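Local coordinates for protein metallo-beta-lactamase (Chryseobacterium indologenes, PDB 3L6N) that hydrolyses the beta-lactam ring of penicillins, cephalosporins and carbapenems as a zinc-dependent class B beta-lactamase, conferring antibiotic resistance, at residues V70-T75 and K91-Y96; M34-K39 and E128-D133; P9-N14 and P149-L154; Y18-V23 and D46-K51; N163-L168 and L213-K218. All coordinates share one frame; numbering follows the deposited sequence.

Contact 1: residues V70-T75 and K91-Y96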
# COMPACT_ATOMS: atom_id res chain seq x y z
N VAL A 70 -9.32 4.03 -11.93
CA VAL A 70 -9.41 3.01 -12.97
C VAL A 70 -8.73 1.69 -12.62
O VAL A 70 -8.87 0.71 -13.35
CB VAL A 70 -8.93 3.54 -14.36
CG1 VAL A 70 -9.76 4.76 -14.76
CG2 VAL A 70 -7.42 3.85 -14.37
N ALA A 71 -8.00 1.65 -11.50
CA ALA A 71 -7.35 0.42 -11.05
C ALA A 71 -7.04 0.50 -9.57
O ALA A 71 -6.75 1.59 -9.05
CB ALA A 71 -6.09 0.15 -11.84
N VAL A 72 -7.11 -0.64 -8.89
CA VAL A 72 -6.76 -0.71 -7.47
C VAL A 72 -5.81 -1.87 -7.30
O VAL A 72 -6.13 -3.00 -7.69
CB VAL A 72 -8.02 -0.95 -6.60
CG1 VAL A 72 -7.64 -1.15 -5.13
CG2 VAL A 72 -9.01 0.21 -6.76
N PHE A 73 -4.62 -1.60 -6.76
CA PHE A 73 -3.63 -2.64 -6.45
C PHE A 73 -3.54 -2.84 -4.94
O PHE A 73 -3.41 -1.86 -4.20
CB PHE A 73 -2.25 -2.23 -6.98
CG PHE A 73 -2.09 -2.41 -8.46
CD1 PHE A 73 -2.71 -1.55 -9.36
CD2 PHE A 73 -1.27 -3.43 -8.95
CE1 PHE A 73 -2.56 -1.71 -10.74
CE2 PHE A 73 -1.11 -3.61 -10.34
CZ PHE A 73 -1.75 -2.74 -11.23
N ALA A 74 -3.59 -4.09 -4.49
CA ALA A 74 -3.49 -4.41 -3.06
C ALA A 74 -2.10 -4.93 -2.75
O ALA A 74 -1.59 -5.80 -3.47
CB ALA A 74 -4.53 -5.48 -2.68
N THR A 75 -1.49 -4.42 -1.68
CA THR A 75 -0.15 -4.86 -1.30
C THR A 75 -0.13 -5.98 -0.25
O THR A 75 0.94 -6.49 0.09
CB THR A 75 0.80 -3.70 -0.90
OG1 THR A 75 0.33 -3.08 0.30
CG2 THR A 75 0.90 -2.66 -2.02
N LYS A 91 -18.25 -1.83 -9.44
CA LYS A 91 -18.24 -0.65 -10.31
C LYS A 91 -17.43 -0.85 -11.60
O LYS A 91 -17.24 0.09 -12.37
CB LYS A 91 -17.71 0.56 -9.53
CG LYS A 91 -18.60 1.01 -8.39
CD LYS A 91 -17.90 2.05 -7.54
CE LYS A 91 -18.89 2.77 -6.65
NZ LYS A 91 -19.58 3.88 -7.37
N GLY A 92 -16.94 -2.07 -11.83
CA GLY A 92 -16.17 -2.37 -13.04
C GLY A 92 -14.75 -1.80 -13.05
O GLY A 92 -14.10 -1.74 -14.09
N ILE A 93 -14.28 -1.40 -11.87
CA ILE A 93 -12.91 -0.93 -11.72
C ILE A 93 -12.03 -2.15 -11.51
O ILE A 93 -12.25 -2.95 -10.60
CB ILE A 93 -12.78 0.05 -10.52
CG1 ILE A 93 -13.61 1.31 -10.78
CG2 ILE A 93 -11.30 0.40 -10.24
CD1 ILE A 93 -13.84 2.16 -9.55
N LYS A 94 -11.04 -2.31 -12.39
CA LYS A 94 -10.10 -3.42 -12.30
C LYS A 94 -9.37 -3.43 -10.96
O LYS A 94 -8.86 -2.40 -10.51
CB LYS A 94 -9.10 -3.36 -13.45
CG LYS A 94 -9.72 -3.64 -14.81
CD LYS A 94 -8.64 -3.77 -15.86
CE LYS A 94 -9.24 -4.23 -17.18
NZ LYS A 94 -8.18 -4.39 -18.21
N THR A 95 -9.34 -4.59 -10.32
CA THR A 95 -8.59 -4.76 -9.08
C THR A 95 -7.49 -5.78 -9.28
O THR A 95 -7.64 -6.75 -10.05
CB THR A 95 -9.50 -5.22 -7.94
OG1 THR A 95 -10.23 -6.39 -8.34
CG2 THR A 95 -10.48 -4.11 -7.57
N TYR A 96 -6.38 -5.56 -8.57
CA TYR A 96 -5.15 -6.32 -8.78
C TYR A 96 -4.61 -6.83 -7.46
O TYR A 96 -4.43 -6.05 -6.51
CB TYR A 96 -4.08 -5.45 -9.44
CG TYR A 96 -4.38 -5.04 -10.87
CD1 TYR A 96 -5.25 -4.00 -11.15
CD2 TYR A 96 -3.74 -5.68 -11.94
CE1 TYR A 96 -5.52 -3.61 -12.45
CE2 TYR A 96 -4.00 -5.29 -13.25
CZ TYR A 96 -4.89 -4.26 -13.49
OH TYR A 96 -5.16 -3.87 -14.78
O HOH W 1 -10.82 -0.31 -14.69
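I93 meets the neighbouring strand first, its CG2 lying 3.7 Å from A71 N where 70-73 and 94-96 come together as the parallel strands of a beta-alpha-beta crossover through helix 86-90. That methyl, anti to its own backbone N, also comes within 4.2 Å of V72 CG2, and both residues rest on F88 of the connecting helix. At K94 the chains are still a little apart: a water bridges them, donating to V70 O at 2.6 Å and accepting from K94 N. K94 O then takes the V72 N-H in its carbonyl plane, at 3.0 Å. T95 points to the same face as V72, its OG1 held by N89 OD1. Y96 has two backbone bonds to the first strand. Its N reaches V72 O at 2.7 Å, and its O receives A74 N at 2.9 Å. On the opposite face of the sheet from V72 and T95, the Y96 and F73 rings form an offset stack, nearly parallel at 4°, with centroids 4.1 Å apart. Y96 CB sits over one face of F73 in a CH-pi contact, while F73 CZ lies over one face of the Y96 ring, toward its rim, 3.5 Å from Y96 CG.

Contact 2: residues M34-K39 and E128-D133; sequences MYLVTK and EEFVVD
L36 and T38 close on the aliphatic part of E128, and here the packing is tight. L36 CD2 lies 3.7 Å from E128 CB, and the T38 methyl CG2 is equally near E128 CG. The same CG stands 3.5 Å from V37 O, so the backbone of the first strand also takes part. The E128 chain bends at chi2 (-65°), so CB and CG lie against L36 and T38 while the carboxylate heads off toward Y151 and N14. L36, with CG anti to the backbone N (chi1 180°), sends CD2 on to F130 CD2 at 3.9 Å, approaching that ring obliquely. No hydrogen bond joins the two segments. They belong to different sheets of the metallo-beta-lactamase sandwich, strand 27-38 to the larger and strand 128-133 to the smaller, and their axes come no nearer than 8.3 Å at an angle of 148°. F148 of strand 145-148 fills in beside L36 and F130, and F45 and F73 set ring edges against faces with F130. The flank beside this patch is looser: E129 turns away from the first strand, and K39 is exposed, with NZ 6.5 Å from E128 OE2, too far for a salt bridge, though a weak long-range attraction is possible. The E128 carboxylate finds its hydrogen bonds elsewhere, OE1 with Y151 OH and OE2 with N14 ND2.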
# COMPACT_ATOMS: atom_id res chain seq x y z
N MET A 34 -1.16 4.97 -1.31
CA MET A 34 -0.72 5.86 -2.38
C MET A 34 -1.72 5.86 -3.51
O MET A 34 -2.52 4.93 -3.65
CB MET A 34 0.66 5.42 -2.91
CG MET A 34 1.71 5.39 -1.84
SD MET A 34 3.39 5.26 -2.48
CE MET A 34 3.72 6.96 -2.96
N TYR A 35 -1.69 6.92 -4.31
CA TYR A 35 -2.33 6.85 -5.61
C TYR A 35 -1.51 7.52 -6.69
O TYR A 35 -0.72 8.41 -6.42
CB TYR A 35 -3.79 7.35 -5.57
CG TYR A 35 -4.05 8.84 -5.44
CD1 TYR A 35 -3.86 9.72 -6.51
CD2 TYR A 35 -4.57 9.36 -4.24
CE1 TYR A 35 -4.17 11.10 -6.40
CE2 TYR A 35 -4.86 10.72 -4.12
CZ TYR A 35 -4.67 11.58 -5.18
OH TYR A 35 -4.98 12.91 -5.04
N LEU A 36 -1.70 7.08 -7.93
CA LEU A 36 -0.90 7.58 -9.04
C LEU A 36 -1.82 8.09 -10.13
O LEU A 36 -2.65 7.35 -10.64
CB LEU A 36 0.01 6.47 -9.58
CG LEU A 36 0.93 6.77 -10.76
CD1 LEU A 36 1.94 7.86 -10.44
CD2 LEU A 36 1.64 5.47 -11.18
N VAL A 37 -1.68 9.38 -10.47
CA VAL A 37 -2.49 9.98 -11.53
C VAL A 37 -1.85 9.59 -12.86
O VAL A 37 -0.64 9.68 -13.00
CB VAL A 37 -2.50 11.50 -11.43
CG1 VAL A 37 -3.31 12.10 -12.56
CG2 VAL A 37 -3.11 11.93 -10.08
N THR A 38 -2.67 9.10 -13.79
CA THR A 38 -2.17 8.75 -15.13
C THR A 38 -3.07 9.42 -16.15
O THR A 38 -4.15 9.91 -15.81
CB THR A 38 -2.15 7.21 -15.40
OG1 THR A 38 -3.40 6.77 -15.93
CG2 THR A 38 -1.81 6.41 -14.12
N LYS A 39 -2.65 9.43 -17.41
CA LYS A 39 -3.48 9.99 -18.48
C LYS A 39 -4.82 9.28 -18.70
O LYS A 39 -5.74 9.85 -19.29
CB LYS A 39 -2.69 10.01 -19.80
CG LYS A 39 -1.54 10.99 -19.82
CD LYS A 39 -0.79 10.88 -21.15
CE LYS A 39 -0.13 12.18 -21.54
NZ LYS A 39 1.02 12.53 -20.66
N GLU A 128 2.36 6.15 -17.21
CA GLU A 128 3.05 5.93 -15.95
C GLU A 128 3.51 4.48 -15.85
O GLU A 128 2.97 3.61 -16.53
CB GLU A 128 2.12 6.24 -14.76
CG GLU A 128 1.62 7.70 -14.72
CD GLU A 128 2.72 8.73 -14.49
OE1 GLU A 128 3.74 8.44 -13.81
OE2 GLU A 128 2.55 9.87 -14.98
N GLU A 129 4.48 4.23 -14.98
CA GLU A 129 5.08 2.90 -14.84
C GLU A 129 5.37 2.57 -13.38
O GLU A 129 5.76 3.44 -12.61
CB GLU A 129 6.39 2.86 -15.64
CG GLU A 129 7.08 1.52 -15.73
CD GLU A 129 8.46 1.65 -16.36
OE1 GLU A 129 9.30 0.76 -16.13
OE2 GLU A 129 8.71 2.64 -17.07
N PHE A 130 5.17 1.31 -13.02
CA PHE A 130 5.57 0.84 -11.68
C PHE A 130 5.80 -0.67 -11.70
O PHE A 130 5.45 -1.34 -12.67
CB PHE A 130 4.51 1.22 -10.63
CG PHE A 130 3.11 0.83 -11.01
CD1 PHE A 130 2.56 -0.37 -10.57
CD2 PHE A 130 2.33 1.67 -11.82
CE1 PHE A 130 1.26 -0.74 -10.92
CE2 PHE A 130 1.03 1.31 -12.17
CZ PHE A 130 0.50 0.10 -11.73
N VAL A 131 6.42 -1.18 -10.64
CA VAL A 131 6.70 -2.61 -10.52
C VAL A 131 6.23 -3.06 -9.14
O VAL A 131 6.60 -2.45 -8.14
CB VAL A 131 8.20 -2.91 -10.67
CG1 VAL A 131 8.49 -4.42 -10.49
CG2 VAL A 131 8.72 -2.44 -12.04
N VAL A 132 5.44 -4.12 -9.09
CA VAL A 132 5.07 -4.73 -7.81
C VAL A 132 6.04 -5.88 -7.56
O VAL A 132 6.15 -6.78 -8.40
CB VAL A 132 3.62 -5.25 -7.82
CG1 VAL A 132 3.26 -5.84 -6.45
CG2 VAL A 132 2.65 -4.14 -8.21
N ASP A 133 6.75 -5.82 -6.44
CA ASP A 133 7.81 -6.80 -6.13
C ASP A 133 7.48 -7.62 -4.89
O ASP A 133 7.03 -7.08 -3.88
CB ASP A 133 9.14 -6.09 -5.90
CG ASP A 133 9.96 -5.92 -7.17
OD1 ASP A 133 10.54 -4.82 -7.35
OD2 ASP A 133 10.05 -6.88 -7.97

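Contact 3: residues P9-N14 and P149-L154; sequences PPIKNN and PKYNVL
Y151 pushes its ring into the bend of 9-14, and three residues close round the outer half of it. I11 O comes obliquely to Y151 CE2 at 3.2 Å, whereas K12 O lies at the ring edge, near its plane. K12 CB packs 3.7 Å from the same CE2, and N14 CB stops 3.3 Å from Y151 OH. On the inner side, I11 CG2 touches Y151 CD2 and then V153 CG2 at 4.1 Å. K12 runs out extended past the ring, and its NZ donates to K150 O at 2.9 Å, close to the axis of that carbonyl. A water donates both to K12 O, at 2.8 Å, and to Y151 OH, tying the loop backbone to the phenol. Residues 149-152 turn the chain from strand 145-148 into strand 153-157, entering it through a G1 beta bulge: N152 and V153 both face F148, N152 with positive phi (54°). The first segment leads from strand 6-7 into strand 15-24, so this contact ties the ends of the two sheets of the sandwich together. The 9-14 loop bends sharply at K12 and N13, both with positive phi, and a weak bond from N14 N to K12 O spans the bend. Further out, E128 positions both Y151 and N14. L15 touches both Y151 and V153, and L195 borders I11.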
# COMPACT_ATOMS: atom_id res chain seq x y z
N PRO A 9 1.18 16.60 -0.42
CA PRO A 9 1.69 17.19 -1.66
C PRO A 9 2.41 16.12 -2.49
O PRO A 9 3.19 15.34 -1.92
CB PRO A 9 2.68 18.26 -1.17
CG PRO A 9 2.22 18.56 0.23
CD PRO A 9 1.79 17.23 0.77
N PRO A 10 2.11 16.05 -3.80
CA PRO A 10 2.60 14.92 -4.58
C PRO A 10 4.08 14.98 -4.89
O PRO A 10 4.72 16.05 -4.82
CB PRO A 10 1.79 15.02 -5.88
CG PRO A 10 1.39 16.47 -5.98
CD PRO A 10 1.13 16.85 -4.56
N ILE A 11 4.63 13.81 -5.23
CA ILE A 11 5.97 13.68 -5.78
C ILE A 11 5.85 13.80 -7.30
O ILE A 11 5.09 13.06 -7.93
CB ILE A 11 6.63 12.32 -5.40
CG1 ILE A 11 6.66 12.11 -3.88
CG2 ILE A 11 8.05 12.21 -5.99
CD1 ILE A 11 5.60 11.19 -3.34
N LYS A 12 6.58 14.76 -7.86
CA LYS A 12 6.57 15.02 -9.31
C LYS A 12 5.16 14.96 -9.94
O LYS A 12 4.90 14.18 -10.86
CB LYS A 12 7.57 14.12 -10.06
CG LYS A 12 9.03 14.29 -9.65
CD LYS A 12 9.88 13.55 -10.67
CE LYS A 12 11.25 13.20 -10.14
NZ LYS A 12 11.97 12.43 -11.19
N ASN A 13 4.26 15.77 -9.39
CA ASN A 13 2.93 16.03 -9.96
C ASN A 13 1.91 14.91 -9.69
O ASN A 13 0.81 15.19 -9.19
CB ASN A 13 3.03 16.33 -11.47
CG ASN A 13 1.80 17.02 -12.02
OD1 ASN A 13 1.14 17.80 -11.33
ND2 ASN A 13 1.52 16.77 -13.30
N ASN A 14 2.29 13.67 -9.99
CA ASN A 14 1.30 12.60 -10.13
C ASN A 14 1.27 11.54 -9.04
O ASN A 14 0.23 10.87 -8.87
CB ASN A 14 1.44 11.91 -11.50
CG ASN A 14 0.83 12.74 -12.63
OD1 ASN A 14 0.29 13.82 -12.41
ND2 ASN A 14 0.96 12.24 -13.86
N PRO A 149 9.75 3.85 -10.62
CA PRO A 149 11.10 4.19 -11.10
C PRO A 149 11.30 5.65 -11.50
O PRO A 149 12.39 6.19 -11.27
CB PRO A 149 11.31 3.26 -12.30
CG PRO A 149 9.97 2.79 -12.70
CD PRO A 149 9.15 2.77 -11.42
N LYS A 150 10.26 6.27 -12.05
CA LYS A 150 10.34 7.68 -12.46
C LYS A 150 10.27 8.66 -11.28
O LYS A 150 10.56 9.86 -11.45
CB LYS A 150 9.28 7.99 -13.52
CG LYS A 150 9.27 7.03 -14.72
CD LYS A 150 10.57 7.09 -15.53
CE LYS A 150 10.34 6.63 -16.96
NZ LYS A 150 11.52 6.88 -17.83
N TYR A 151 9.91 8.17 -10.10
CA TYR A 151 9.75 8.99 -8.90
C TYR A 151 10.79 8.70 -7.83
O TYR A 151 10.93 9.46 -6.87
CB TYR A 151 8.34 8.80 -8.32
CG TYR A 151 7.26 9.20 -9.30
CD1 TYR A 151 6.75 8.28 -10.22
CD2 TYR A 151 6.78 10.50 -9.31
CE1 TYR A 151 5.76 8.66 -11.13
CE2 TYR A 151 5.80 10.88 -10.21
CZ TYR A 151 5.30 9.96 -11.12
OH TYR A 151 4.33 10.35 -12.01
N ASN A 152 11.51 7.58 -7.99
CA ASN A 152 12.44 7.06 -6.98
C ASN A 152 11.78 6.88 -5.62
O ASN A 152 12.38 7.13 -4.58
CB ASN A 152 13.72 7.91 -6.89
CG ASN A 152 14.63 7.70 -8.08
OD1 ASN A 152 14.69 6.61 -8.67
ND2 ASN A 152 15.37 8.74 -8.45
N VAL A 153 10.53 6.41 -5.65
CA VAL A 153 9.78 6.18 -4.42
C VAL A 153 9.43 4.71 -4.33
O VAL A 153 8.98 4.12 -5.30
CB VAL A 153 8.48 7.04 -4.39
CG1 VAL A 153 7.58 6.61 -3.23
CG2 VAL A 153 8.81 8.52 -4.29
N LEU A 154 9.65 4.13 -3.15
CA LEU A 154 9.22 2.77 -2.88
C LEU A 154 8.06 2.79 -1.90
O LEU A 154 8.19 3.36 -0.82
CB LEU A 154 10.34 1.93 -2.28
CG LEU A 154 9.97 0.46 -2.08
CD1 LEU A 154 9.95 -0.28 -3.42
CD2 LEU A 154 10.94 -0.22 -1.11
O HOH W 2 5.94 12.79 -13.12

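Contact 4: residues Y18-V23 and D46-K51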
# COMPACT_ATOMS: atom_id res chain seq x y z
N TYR A 18 -1.41 9.15 0.47
CA TYR A 18 -2.61 9.55 1.20
C TYR A 18 -2.75 8.77 2.50
O TYR A 18 -2.42 7.59 2.58
CB TYR A 18 -3.88 9.52 0.33
CG TYR A 18 -4.51 8.17 0.05
CD1 TYR A 18 -5.59 7.71 0.82
CD2 TYR A 18 -4.07 7.38 -1.00
CE1 TYR A 18 -6.20 6.49 0.55
CE2 TYR A 18 -4.68 6.15 -1.29
CZ TYR A 18 -5.75 5.71 -0.50
OH TYR A 18 -6.36 4.50 -0.75
N LYS A 19 -3.23 9.46 3.54
CA LYS A 19 -3.32 8.84 4.87
C LYS A 19 -4.79 8.70 5.22
O LYS A 19 -5.56 9.63 5.01
CB LYS A 19 -2.65 9.72 5.93
CG LYS A 19 -1.17 9.98 5.77
CD LYS A 19 -0.63 10.80 6.95
CE LYS A 19 -0.66 10.02 8.27
NZ LYS A 19 0.42 8.99 8.45
N THR A 20 -5.18 7.52 5.71
CA THR A 20 -6.54 7.33 6.25
C THR A 20 -6.46 6.79 7.67
O THR A 20 -5.43 6.29 8.11
CB THR A 20 -7.41 6.40 5.37
OG1 THR A 20 -6.94 5.05 5.41
CG2 THR A 20 -7.45 6.91 3.93
N PHE A 21 -7.57 6.94 8.39
CA PHE A 21 -7.59 6.69 9.83
C PHE A 21 -8.66 5.69 10.18
O PHE A 21 -9.71 5.62 9.53
CB PHE A 21 -7.87 8.01 10.56
CG PHE A 21 -6.82 9.05 10.34
CD1 PHE A 21 -6.94 9.97 9.30
CD2 PHE A 21 -5.69 9.09 11.15
CE1 PHE A 21 -5.94 10.93 9.09
CE2 PHE A 21 -4.70 10.04 10.95
CZ PHE A 21 -4.83 10.96 9.92
N GLY A 22 -8.40 4.92 11.23
CA GLY A 22 -9.39 4.00 11.77
C GLY A 22 -9.22 3.87 13.27
O GLY A 22 -8.11 3.95 13.78
N VAL A 23 -10.34 3.68 13.97
CA VAL A 23 -10.32 3.47 15.42
C VAL A 23 -10.38 1.98 15.72
O VAL A 23 -11.28 1.28 15.27
CB VAL A 23 -11.49 4.20 16.14
CG1 VAL A 23 -11.50 3.88 17.65
CG2 VAL A 23 -11.41 5.69 15.92
N ASP A 46 -3.53 0.30 -2.42
CA ASP A 46 -4.27 0.09 -1.17
C ASP A 46 -5.38 1.10 -1.02
O ASP A 46 -5.39 2.15 -1.67
CB ASP A 46 -3.33 0.02 0.03
CG ASP A 46 -2.33 -1.10 -0.12
OD1 ASP A 46 -2.78 -2.20 -0.48
OD2 ASP A 46 -1.12 -0.87 0.10
N VAL A 47 -6.34 0.76 -0.16
CA VAL A 47 -7.62 1.49 -0.08
C VAL A 47 -7.82 2.08 1.31
O VAL A 47 -7.12 1.68 2.25
CB VAL A 47 -8.80 0.56 -0.44
CG1 VAL A 47 -8.65 -0.01 -1.85
CG2 VAL A 47 -8.93 -0.58 0.57
N PRO A 48 -8.74 3.05 1.45
CA PRO A 48 -9.00 3.57 2.81
C PRO A 48 -9.26 2.47 3.83
O PRO A 48 -9.90 1.46 3.52
CB PRO A 48 -10.24 4.44 2.62
CG PRO A 48 -10.08 4.97 1.23
CD PRO A 48 -9.53 3.79 0.44
N TRP A 49 -8.74 2.68 5.04
CA TRP A 49 -8.88 1.71 6.12
C TRP A 49 -10.35 1.42 6.43
O TRP A 49 -10.73 0.27 6.67
CB TRP A 49 -8.16 2.20 7.38
CG TRP A 49 -7.62 1.08 8.25
CD1 TRP A 49 -8.03 -0.23 8.29
CD2 TRP A 49 -6.55 1.19 9.20
NE1 TRP A 49 -7.28 -0.94 9.20
CE2 TRP A 49 -6.37 -0.09 9.78
CE3 TRP A 49 -5.74 2.25 9.63
CZ2 TRP A 49 -5.38 -0.35 10.75
CZ3 TRP A 49 -4.75 1.99 10.61
CH2 TRP A 49 -4.60 0.70 11.15
N GLU A 50 -11.17 2.46 6.37
CA GLU A 50 -12.61 2.33 6.59
C GLU A 50 -13.34 2.29 5.25
O GLU A 50 -13.28 3.24 4.48
CB GLU A 50 -13.15 3.49 7.44
CG GLU A 50 -12.56 3.60 8.85
CD GLU A 50 -12.92 2.45 9.77
OE1 GLU A 50 -12.54 2.54 10.96
OE2 GLU A 50 -13.56 1.46 9.34
N LYS A 51 -14.03 1.18 4.99
CA LYS A 51 -14.81 1.01 3.77
C LYS A 51 -15.87 2.08 3.56
O LYS A 51 -16.23 2.37 2.41
CB LYS A 51 -15.42 -0.39 3.71
CG LYS A 51 -16.51 -0.64 4.74
CD LYS A 51 -17.29 -1.92 4.42
CE LYS A 51 -16.43 -3.16 4.55
NZ LYS A 51 -17.25 -4.40 4.35
O HOH W 3 -10.30 5.20 6.68
O HOH W 4 -12.72 4.84 12.40
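Y18 reaches across with its ring edge toward the loop, P48 CG near the ring plane and the hydroxyl donating to D46 O at 2.7 Å. The bond arrives well off the carbonyl axis, at 124°, and tilted from the carbonyl plane. T20 crosses P48 obliquely: its CG2 meets P48 CB at 3.9 Å, and OG1, placed between the backbone N and the carbonyl carbon (chi1 69°), accepts W49 N at 3.0 Å, almost straight. The W49 indole turns an edge to T20 O. E50 bends at chi2 so that its carboxylate swings back over G22, OE1 lying 3.6 Å from G22 CA. Two waters finish the seam, one between F21 O and E50 N, the other between V23 N and E50 OE1. W49 also packs against D80 and H200, ligands of one zinc. The loop leaves strand 41-45, passes strand 27-38 and lies along strand 15-24 before helix 54-65, whose L57 touches both Y18 and P48.

Contact 5: residues N163-L168 and L213-K218; sequences NSATDL and LELLNK
The last helical turn, which presses L215 and L216 against A165 and L168, is held by the backbone bond from N217 N to L213 O, at 3.0 Å; no hydrogen bond crosses to the loop. The contact is van der Waals, leucine methyls against side-chain carbons and loop backbone. L215 reaches into the curve of 165-168, its two methyls sharing the work: CD1 comes 3.6 Å from D167 O and 3.9 Å from A165 CB, while CD2 lies 3.7 Å from T166 C. The loop thus wraps the branched end of the leucine largely with its backbone, T166 and D167 both pointing their own side chains away from the helix. L168 returns the contact from the other side. It slides past L215 in the opposite direction until CD2 is 3.8 Å from L215 CB, then meets L216 at about a right angle, CD1 to L216 CD2 at 3.8 Å. L216 starts out away from the loop, and its CG, beside the backbone N (chi1 -76°), brings the methyls round to L168. L215 also touches K161, which probably binds the beta-lactam, so this leucine packing probably lies beside the substrate-binding region. The loop follows strand 153-157 and precedes helix 179-189; the C-terminal helix 208-217 lies against both, L215 and L216 on the loop, L213 on P180 and I183, and L216 on W179.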
# COMPACT_ATOMS: atom_id res chain seq x y z
N ASN A 163 9.73 4.97 11.33
CA ASN A 163 10.68 5.47 12.33
C ASN A 163 10.02 5.85 13.67
O ASN A 163 10.70 5.90 14.70
CB ASN A 163 11.49 6.65 11.75
CG ASN A 163 10.63 7.88 11.41
OD1 ASN A 163 9.75 8.28 12.18
ND2 ASN A 163 10.92 8.49 10.27
N SER A 164 8.71 6.10 13.63
CA SER A 164 7.93 6.51 14.80
C SER A 164 7.22 5.36 15.53
O SER A 164 6.61 5.57 16.58
CB SER A 164 6.91 7.59 14.40
OG SER A 164 5.83 7.03 13.68
N ALA A 165 7.28 4.16 14.96
CA ALA A 165 6.66 2.98 15.59
C ALA A 165 7.47 2.53 16.81
O ALA A 165 8.69 2.62 16.80
CB ALA A 165 6.52 1.83 14.59
N THR A 166 6.78 2.08 17.86
CA THR A 166 7.47 1.62 19.08
C THR A 166 7.40 0.11 19.28
O THR A 166 8.03 -0.44 20.19
CB THR A 166 6.99 2.37 20.34
OG1 THR A 166 5.57 2.21 20.49
CG2 THR A 166 7.32 3.87 20.24
N ASP A 167 6.62 -0.56 18.42
CA ASP A 167 6.63 -2.02 18.34
C ASP A 167 6.29 -2.48 16.91
O ASP A 167 6.08 -1.64 16.02
CB ASP A 167 5.68 -2.66 19.37
CG ASP A 167 4.28 -2.08 19.33
OD1 ASP A 167 3.63 -2.11 18.26
OD2 ASP A 167 3.82 -1.61 20.39
N LEU A 168 6.24 -3.79 16.70
CA LEU A 168 6.03 -4.35 15.36
C LEU A 168 4.58 -4.31 14.90
O LEU A 168 4.30 -4.55 13.72
CB LEU A 168 6.57 -5.78 15.29
CG LEU A 168 8.08 -5.99 15.26
CD1 LEU A 168 8.42 -7.47 15.36
CD2 LEU A 168 8.71 -5.37 14.01
N LEU A 213 14.46 -2.96 11.31
CA LEU A 213 15.45 -3.93 11.80
C LEU A 213 15.64 -3.84 13.32
O LEU A 213 15.75 -4.86 14.00
CB LEU A 213 16.78 -3.74 11.07
CG LEU A 213 16.77 -4.10 9.59
CD1 LEU A 213 18.05 -3.66 8.90
CD2 LEU A 213 16.53 -5.60 9.39
N GLU A 214 15.68 -2.62 13.84
CA GLU A 214 15.78 -2.42 15.28
C GLU A 214 14.60 -3.02 16.05
O GLU A 214 14.80 -3.71 17.06
CB GLU A 214 15.95 -0.93 15.61
CG GLU A 214 16.19 -0.70 17.08
CD GLU A 214 16.52 0.74 17.40
OE1 GLU A 214 16.15 1.17 18.50
OE2 GLU A 214 17.15 1.42 16.57
N LEU A 215 13.38 -2.77 15.58
CA LEU A 215 12.18 -3.29 16.25
C LEU A 215 12.14 -4.82 16.20
O LEU A 215 11.65 -5.46 17.14
CB LEU A 215 10.91 -2.70 15.63
CG LEU A 215 10.63 -1.22 15.90
CD1 LEU A 215 9.47 -0.73 15.03
CD2 LEU A 215 10.36 -0.93 17.38
N LEU A 216 12.66 -5.39 15.12
CA LEU A 216 12.72 -6.84 14.95
C LEU A 216 13.71 -7.45 15.94
O LEU A 216 13.47 -8.54 16.47
CB LEU A 216 13.10 -7.20 13.51
CG LEU A 216 11.97 -7.04 12.48
CD1 LEU A 216 12.51 -7.00 11.07
CD2 LEU A 216 10.96 -8.16 12.64
N ASN A 217 14.82 -6.75 16.19
CA ASN A 217 15.82 -7.20 17.16
C ASN A 217 15.34 -7.09 18.60
O ASN A 217 15.72 -7.91 19.44
CB ASN A 217 17.12 -6.41 17.01
CG ASN A 217 17.94 -6.87 15.83
OD1 ASN A 217 18.53 -6.05 15.12
ND2 ASN A 217 18.01 -8.18 15.62
N LYS A 218 14.51 -6.10 18.88
CA LYS A 218 14.01 -5.85 20.23
C LYS A 218 12.87 -6.80 20.57
O LYS A 218 12.47 -6.91 21.74
CB LYS A 218 13.56 -4.40 20.40
CG LYS A 218 14.68 -3.37 20.32
CD LYS A 218 14.11 -1.95 20.36
CE LYS A 218 13.93 -1.44 21.78
NZ LYS A 218 15.22 -0.98 22.40

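Contacts 1 to 4 form a connected series through the core, while contact 5 stands apart, its nearest atoms about 8 Å from contact 4 and farther from the others. Contact 1 joins contact 2 where F73 CZ packs 3.6 Å from F130 CE1, between the two sheets. Contacts 2 and 3, with centres 9 Å apart, are the closest pair, joined by a probable hydrogen bond of V37 N to N14 O at 2.9 Å. Toward the zinc site, contact 1 meets contact 4 through T75 OG1 and D46 OD2, 2.6 Å apart. The W49 side chain of contact 4 lies about 6 Å from a zinc ion, and that of L168 in contact 5 about 11 Å.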